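Local coordinates for protein kinase domain-containing protein (PDB 6Z3U) that probably phosphorylates serine and threonine residues of proteins, including the RNA polymerase II C-terminal domain repeats, as the cyclin-dependent kinase of the CAK complex, at residues 191-205 against 382-396. Numbering follows the deposited sequence.
Sequences RYGAADIKAWMGMLT and WWRTDPKPTRKEDLP
Lys198 and Trp382 join the first half of helix 194-213, in the helical lobe of the kinase fold, to the end of helix 381-384 and the extended C-terminal tail after it, a contact part polar and part apolar. Lys198 runs along Trp382, its chain extended to CD and then bent at chi3 (-70°), which lays CE over the indole, 3.7 Å from the five-membered ring centroid, a CH-pi contact reinforced by cation-pi. A long chain suits this place: NZ donates to Trp382 O at 2.7 Å, nearly in line with the carbonyl, and to Pro387 O at 2.9 Å, from above the carbonyl plane. A methionine in its place would probably leave these turned-in carbonyls without their charged donor and free the tail's bend to shift. Trp383 lodges as a knob among Lys198, Met201, Gly202 and Thr205, its CZ3 3.3 Å from Gly202 N. Farther along, small Ala195 lets the tail approach, and Thr390 N bonds to Ala195 O at 3.1 Å while Thr390 OG1 donates to Asp196 OD1. Asp196 OD2 in turn accepts from the N-cap residue Gly193. Leu395 CD2 lies over the Trp200 five-membered ring. Behind, Trp200 and Met201 pack on helix 276-291, and Trp382 and Trp383 touch Leu359 of helix 353-363.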
loop_
_atom_site.group_PDB
_atom_site.type_symbol
_atom_site.label_atom_id
_atom_site.label_comp_id
_atom_site.label_asym_id
_atom_site.label_seq_id
_atom_site.Cartn_x
_atom_site.Cartn_y
_atom_site.Cartn_z
ATOM N N ARG B 191 -36.577 -5.147 8.138
ATOM C CA ARG B 191 -36.706 -6.512 8.633
ATOM C C ARG B 191 -35.731 -7.410 7.885
ATOM O O ARG B 191 -35.764 -7.469 6.651
ATOM C CB ARG B 191 -38.135 -7.030 8.448
ATOM C CG ARG B 191 -39.200 -6.280 9.227
ATOM C CD ARG B 191 -39.449 -6.921 10.581
ATOM N NE ARG B 191 -38.395 -6.599 11.534
ATOM C CZ ARG B 191 -38.293 -5.434 12.166
ATOM N NH1 ARG B 191 -37.302 -5.233 13.019
ATOM N NH2 ARG B 191 -39.179 -4.470 11.944
ATOM N N TYR B 192 -34.878 -8.118 8.626
ATOM C CA TYR B 192 -33.959 -9.076 8.026
ATOM C C TYR B 192 -33.827 -10.292 8.932
ATOM O O TYR B 192 -34.019 -10.202 10.148
ATOM C CB TYR B 192 -32.578 -8.456 7.747
ATOM C CG TYR B 192 -31.730 -8.150 8.962
ATOM C CD1 TYR B 192 -30.980 -9.143 9.580
ATOM C CD2 TYR B 192 -31.651 -6.860 9.470
ATOM C CE1 TYR B 192 -30.193 -8.862 10.679
ATOM C CE2 TYR B 192 -30.870 -6.571 10.569
ATOM C CZ TYR B 192 -30.142 -7.576 11.169
ATOM O OH TYR B 192 -29.360 -7.295 12.262
ATOM N N GLY B 193 -33.498 -11.431 8.322
ATOM C CA GLY B 193 -33.433 -12.690 9.037
ATOM C C GLY B 193 -32.081 -13.364 8.954
ATOM O O GLY B 193 -31.103 -12.755 8.512
ATOM N N ALA B 194 -32.013 -14.630 9.375
ATOM C CA ALA B 194 -30.732 -15.326 9.420
ATOM C C ALA B 194 -30.137 -15.498 8.029
ATOM O O ALA B 194 -28.923 -15.366 7.846
ATOM C CB ALA B 194 -30.896 -16.685 10.097
ATOM N N ALA B 195 -30.972 -15.807 7.036
ATOM C CA ALA B 195 -30.451 -15.999 5.687
ATOM C C ALA B 195 -29.840 -14.718 5.139
ATOM O O ALA B 195 -28.902 -14.773 4.337
ATOM C CB ALA B 195 -31.558 -16.499 4.761
ATOM N N ASP B 196 -30.352 -13.559 5.558
ATOM C CA ASP B 196 -29.758 -12.295 5.135
ATOM C C ASP B 196 -28.437 -12.042 5.851
ATOM O O ASP B 196 -27.480 -11.548 5.245
ATOM C CB ASP B 196 -30.738 -11.153 5.388
ATOM C CG ASP B 196 -32.038 -11.337 4.637
ATOM O OD1 ASP B 196 -31.980 -11.745 3.459
ATOM O OD2 ASP B 196 -33.113 -11.089 5.224
ATOM N N ILE B 197 -28.370 -12.366 7.143
ATOM C CA ILE B 197 -27.107 -12.253 7.863
ATOM C C ILE B 197 -26.039 -13.094 7.177
ATOM O O ILE B 197 -24.900 -12.650 6.991
ATOM C CB ILE B 197 -27.298 -12.662 9.336
ATOM C CG1 ILE B 197 -28.303 -11.723 10.012
ATOM C CG2 ILE B 197 -25.961 -12.655 10.073
ATOM C CD1 ILE B 197 -28.620 -12.088 11.449
ATOM N N LYS B 198 -26.390 -14.323 6.792
ATOM C CA LYS B 198 -25.429 -15.199 6.130
ATOM C C LYS B 198 -24.964 -14.607 4.805
ATOM O O LYS B 198 -23.802 -14.772 4.416
ATOM C CB LYS B 198 -26.045 -16.583 5.916
ATOM C CG LYS B 198 -25.091 -17.593 5.298
ATOM C CD LYS B 198 -25.727 -18.970 5.132
ATOM C CE LYS B 198 -25.955 -19.656 6.469
ATOM N NZ LYS B 198 -26.471 -21.044 6.304
ATOM N N ALA B 199 -25.859 -13.921 4.090
ATOM C CA ALA B 199 -25.468 -13.313 2.823
ATOM C C ALA B 199 -24.514 -12.146 3.044
ATOM O O ALA B 199 -23.505 -12.018 2.341
ATOM C CB ALA B 199 -26.705 -12.855 2.055
ATOM N N TRP B 200 -24.819 -11.284 4.016
ATOM C CA TRP B 200 -23.936 -10.159 4.316
ATOM C C TRP B 200 -22.587 -10.646 4.825
ATOM O O TRP B 200 -21.533 -10.219 4.340
ATOM C CB TRP B 200 -24.598 -9.241 5.343
ATOM C CG TRP B 200 -25.728 -8.422 4.795
ATOM C CD1 TRP B 200 -25.837 -7.916 3.531
ATOM C CD2 TRP B 200 -26.915 -8.025 5.490
ATOM N NE1 TRP B 200 -27.015 -7.220 3.400
ATOM C CE2 TRP B 200 -27.696 -7.274 4.589
ATOM C CE3 TRP B 200 -27.393 -8.229 6.788
ATOM C CZ2 TRP B 200 -28.925 -6.724 4.944
ATOM C CZ3 TRP B 200 -28.617 -7.685 7.137
ATOM C CH2 TRP B 200 -29.367 -6.941 6.219
ATOM N N MET B 201 -22.600 -11.552 5.805
ATOM C CA MET B 201 -21.351 -12.051 6.366
ATOM C C MET B 201 -20.484 -12.704 5.297
ATOM O O MET B 201 -19.253 -12.608 5.345
ATOM C CB MET B 201 -21.653 -13.039 7.492
ATOM C CG MET B 201 -22.167 -12.392 8.765
ATOM S SD MET B 201 -20.963 -11.286 9.518
ATOM C CE MET B 201 -19.620 -12.423 9.840
ATOM N N GLY B 202 -21.105 -13.379 4.326
ATOM C CA GLY B 202 -20.339 -13.934 3.222
ATOM C C GLY B 202 -19.596 -12.867 2.442
ATOM O O GLY B 202 -18.447 -13.061 2.039
ATOM N N MET B 203 -20.250 -11.729 2.208
ATOM C CA MET B 203 -19.597 -10.620 1.521
ATOM C C MET B 203 -18.453 -10.057 2.356
ATOM O O MET B 203 -17.329 -9.900 1.863
ATOM C CB MET B 203 -20.631 -9.538 1.213
ATOM C CG MET B 203 -21.686 -9.989 0.223
ATOM S SD MET B 203 -23.108 -8.893 0.167
ATOM C CE MET B 203 -24.098 -9.685 -1.096
ATOM N N LEU B 204 -18.724 -9.745 3.624
ATOM C CA LEU B 204 -17.687 -9.209 4.503
ATOM C C LEU B 204 -16.501 -10.162 4.602
ATOM O O LEU B 204 -15.343 -9.740 4.508
ATOM C CB LEU B 204 -18.273 -8.930 5.887
ATOM C CG LEU B 204 -17.278 -8.576 6.993
ATOM C CD1 LEU B 204 -16.411 -7.411 6.572
ATOM C CD2 LEU B 204 -18.006 -8.257 8.289
ATOM N N THR B 205 -16.770 -11.456 4.790
ATOM C CA THR B 205 -15.678 -12.411 4.946
ATOM C C THR B 205 -14.821 -12.476 3.687
ATOM O O THR B 205 -13.590 -12.559 3.771
ATOM C CB THR B 205 -16.234 -13.792 5.293
ATOM O OG1 THR B 205 -17.045 -13.701 6.470
ATOM C CG2 THR B 205 -15.109 -14.784 5.546
ATOM N N TRP B 382 -20.967 -23.256 8.023
ATOM C CA TRP B 382 -22.138 -22.394 8.159
ATOM C C TRP B 382 -22.675 -21.962 6.800
ATOM O O TRP B 382 -23.890 -21.820 6.621
ATOM C CB TRP B 382 -21.794 -21.167 9.000
ATOM C CG TRP B 382 -22.977 -20.308 9.303
ATOM C CD1 TRP B 382 -24.212 -20.726 9.701
ATOM C CD2 TRP B 382 -23.047 -18.879 9.210
ATOM N NE1 TRP B 382 -25.044 -19.647 9.876
ATOM C CE2 TRP B 382 -24.353 -18.502 9.579
ATOM C CE3 TRP B 382 -22.132 -17.884 8.854
ATOM C CZ2 TRP B 382 -24.766 -17.174 9.602
ATOM C CZ3 TRP B 382 -22.544 -16.565 8.878
ATOM C CH2 TRP B 382 -23.851 -16.223 9.248
ATOM N N TRP B 383 -21.784 -21.731 5.834
ATOM C CA TRP B 383 -22.227 -21.221 4.541
ATOM C C TRP B 383 -23.017 -22.273 3.773
ATOM O O TRP B 383 -24.032 -21.954 3.142
ATOM C CB TRP B 383 -21.029 -20.753 3.717
ATOM C CG TRP B 383 -20.098 -19.855 4.464
ATOM C CD1 TRP B 383 -18.821 -20.138 4.843
ATOM C CD2 TRP B 383 -20.375 -18.533 4.935
ATOM N NE1 TRP B 383 -18.282 -19.071 5.516
ATOM C CE2 TRP B 383 -19.217 -18.072 5.586
ATOM C CE3 TRP B 383 -21.489 -17.692 4.868
ATOM C CZ2 TRP B 383 -19.139 -16.812 6.166
ATOM C CZ3 TRP B 383 -21.411 -16.441 5.445
ATOM C CH2 TRP B 383 -20.243 -16.012 6.085
ATOM N N ARG B 384 -22.574 -23.529 3.818
ATOM C CA ARG B 384 -23.250 -24.612 3.115
ATOM C C ARG B 384 -24.323 -25.302 3.951
ATOM O O ARG B 384 -24.977 -26.223 3.451
ATOM C CB ARG B 384 -22.221 -25.645 2.623
ATOM C CG ARG B 384 -21.166 -26.083 3.639
ATOM C CD ARG B 384 -19.898 -26.552 2.928
ATOM N NE ARG B 384 -18.758 -26.687 3.834
ATOM C CZ ARG B 384 -18.293 -27.841 4.308
ATOM N NH1 ARG B 384 -18.859 -28.993 3.971
ATOM N NH2 ARG B 384 -17.248 -27.840 5.126
ATOM N N THR B 385 -24.526 -24.882 5.195
ATOM C CA THR B 385 -25.628 -25.371 6.011
ATOM C C THR B 385 -26.877 -24.543 5.735
ATOM O O THR B 385 -26.797 -23.329 5.526
ATOM C CB THR B 385 -25.274 -25.306 7.497
ATOM O OG1 THR B 385 -24.282 -26.296 7.799
ATOM C CG2 THR B 385 -26.500 -25.550 8.357
ATOM N N ASP B 386 -28.031 -25.203 5.729
ATOM C CA ASP B 386 -29.280 -24.500 5.486
ATOM C C ASP B 386 -29.608 -23.580 6.660
ATOM O O ASP B 386 -29.243 -23.866 7.803
ATOM C CB ASP B 386 -30.421 -25.489 5.273
ATOM C CG ASP B 386 -30.341 -26.190 3.933
ATOM O OD1 ASP B 386 -29.809 -25.583 2.977
ATOM O OD2 ASP B 386 -30.806 -27.347 3.835
ATOM N N PRO B 387 -30.308 -22.461 6.407
ATOM C CA PRO B 387 -30.821 -22.032 5.102
ATOM C C PRO B 387 -29.764 -21.358 4.234
ATOM O O PRO B 387 -28.903 -20.651 4.758
ATOM C CB PRO B 387 -31.913 -21.035 5.480
ATOM C CG PRO B 387 -31.384 -20.402 6.723
ATOM C CD PRO B 387 -30.664 -21.499 7.469
ATOM N N LYS B 388 -29.845 -21.560 2.921
ATOM C CA LYS B 388 -28.890 -20.938 2.018
ATOM C C LYS B 388 -28.993 -19.417 2.121
ATOM O O LYS B 388 -30.050 -18.878 2.459
ATOM C CB LYS B 388 -29.132 -21.400 0.584
ATOM C CG LYS B 388 -28.855 -22.885 0.376
ATOM C CD LYS B 388 -29.123 -23.335 -1.051
ATOM C CE LYS B 388 -28.798 -24.817 -1.226
ATOM N NZ LYS B 388 -29.068 -25.312 -2.609
ATOM N N PRO B 389 -27.906 -18.701 1.844
ATOM C CA PRO B 389 -27.938 -17.243 1.988
ATOM C C PRO B 389 -28.842 -16.586 0.963
ATOM O O PRO B 389 -29.074 -17.107 -0.130
ATOM C CB PRO B 389 -26.476 -16.831 1.780
ATOM C CG PRO B 389 -25.883 -17.937 0.971
ATOM C CD PRO B 389 -26.586 -19.189 1.411
ATOM N N THR B 390 -29.347 -15.413 1.334
ATOM C CA THR B 390 -30.249 -14.672 0.471
ATOM C C THR B 390 -29.499 -14.120 -0.736
ATOM O O THR B 390 -28.328 -13.738 -0.648
ATOM C CB THR B 390 -30.900 -13.523 1.238
ATOM O OG1 THR B 390 -31.504 -14.025 2.436
ATOM C CG2 THR B 390 -31.963 -12.847 0.386
ATOM N N ARG B 391 -30.189 -14.082 -1.870
ATOM C CA ARG B 391 -29.629 -13.470 -3.066
ATOM C C ARG B 391 -29.580 -11.958 -2.894
ATOM O O ARG B 391 -30.522 -11.344 -2.388
ATOM C CB ARG B 391 -30.459 -13.848 -4.290
ATOM C CG ARG B 391 -29.810 -13.498 -5.621
ATOM C CD ARG B 391 -30.593 -14.092 -6.789
ATOM N NE ARG B 391 -31.987 -13.649 -6.805
ATOM C CZ ARG B 391 -32.477 -12.703 -7.605
ATOM N NH1 ARG B 391 -31.695 -12.077 -8.476
ATOM N NH2 ARG B 391 -33.761 -12.383 -7.531
ATOM N N LYS B 392 -28.467 -11.358 -3.321
ATOM C CA LYS B 392 -28.264 -9.932 -3.086
ATOM C C LYS B 392 -29.409 -9.097 -3.643
ATOM O O LYS B 392 -29.733 -8.041 -3.089
ATOM C CB LYS B 392 -26.936 -9.483 -3.697
ATOM C CG LYS B 392 -26.719 -9.946 -5.129
ATOM C CD LYS B 392 -25.660 -9.108 -5.828
ATOM C CE LYS B 392 -25.204 -9.757 -7.118
ATOM N NZ LYS B 392 -23.917 -9.190 -7.586
ATOM N N GLU B 393 -30.039 -9.552 -4.726
ATOM C CA GLU B 393 -31.167 -8.817 -5.280
ATOM C C GLU B 393 -32.377 -8.838 -4.355
ATOM O O GLU B 393 -33.248 -7.969 -4.475
ATOM C CB GLU B 393 -31.553 -9.394 -6.643
ATOM C CG GLU B 393 -30.703 -8.901 -7.809
ATOM C CD GLU B 393 -29.288 -9.454 -7.788
ATOM O OE1 GLU B 393 -28.348 -8.703 -8.130
ATOM O OE2 GLU B 393 -29.115 -10.638 -7.426
ATOM N N ASP B 394 -32.446 -9.795 -3.433
ATOM C CA ASP B 394 -33.562 -9.908 -2.506
ATOM C C ASP B 394 -33.236 -9.386 -1.114
ATOM O O ASP B 394 -34.074 -9.508 -0.214
ATOM C CB ASP B 394 -34.019 -11.369 -2.406
ATOM C CG ASP B 394 -34.689 -11.861 -3.675
ATOM O OD1 ASP B 394 -34.532 -11.204 -4.727
ATOM O OD2 ASP B 394 -35.373 -12.905 -3.618
ATOM N N LEU B 395 -32.053 -8.814 -0.909
ATOM C CA LEU B 395 -31.685 -8.336 0.411
ATOM C C LEU B 395 -32.509 -7.103 0.775
ATOM O O LEU B 395 -32.980 -6.376 -0.102
ATOM C CB LEU B 395 -30.197 -8.004 0.463
ATOM C CG LEU B 395 -29.234 -9.184 0.605
ATOM C CD1 LEU B 395 -27.795 -8.738 0.419
ATOM C CD2 LEU B 395 -29.400 -9.850 1.963
ATOM N N PRO B 396 -32.682 -6.838 2.069
ATOM C CA PRO B 396 -33.426 -5.640 2.474
ATOM C C PRO B 396 -32.751 -4.362 2.000
ATOM O O PRO B 396 -31.524 -4.240 2.012
ATOM C CB PRO B 396 -33.438 -5.731 4.005
ATOM C CG PRO B 396 -33.220 -7.167 4.309
ATOM C CD PRO B 396 -32.347 -7.698 3.217
#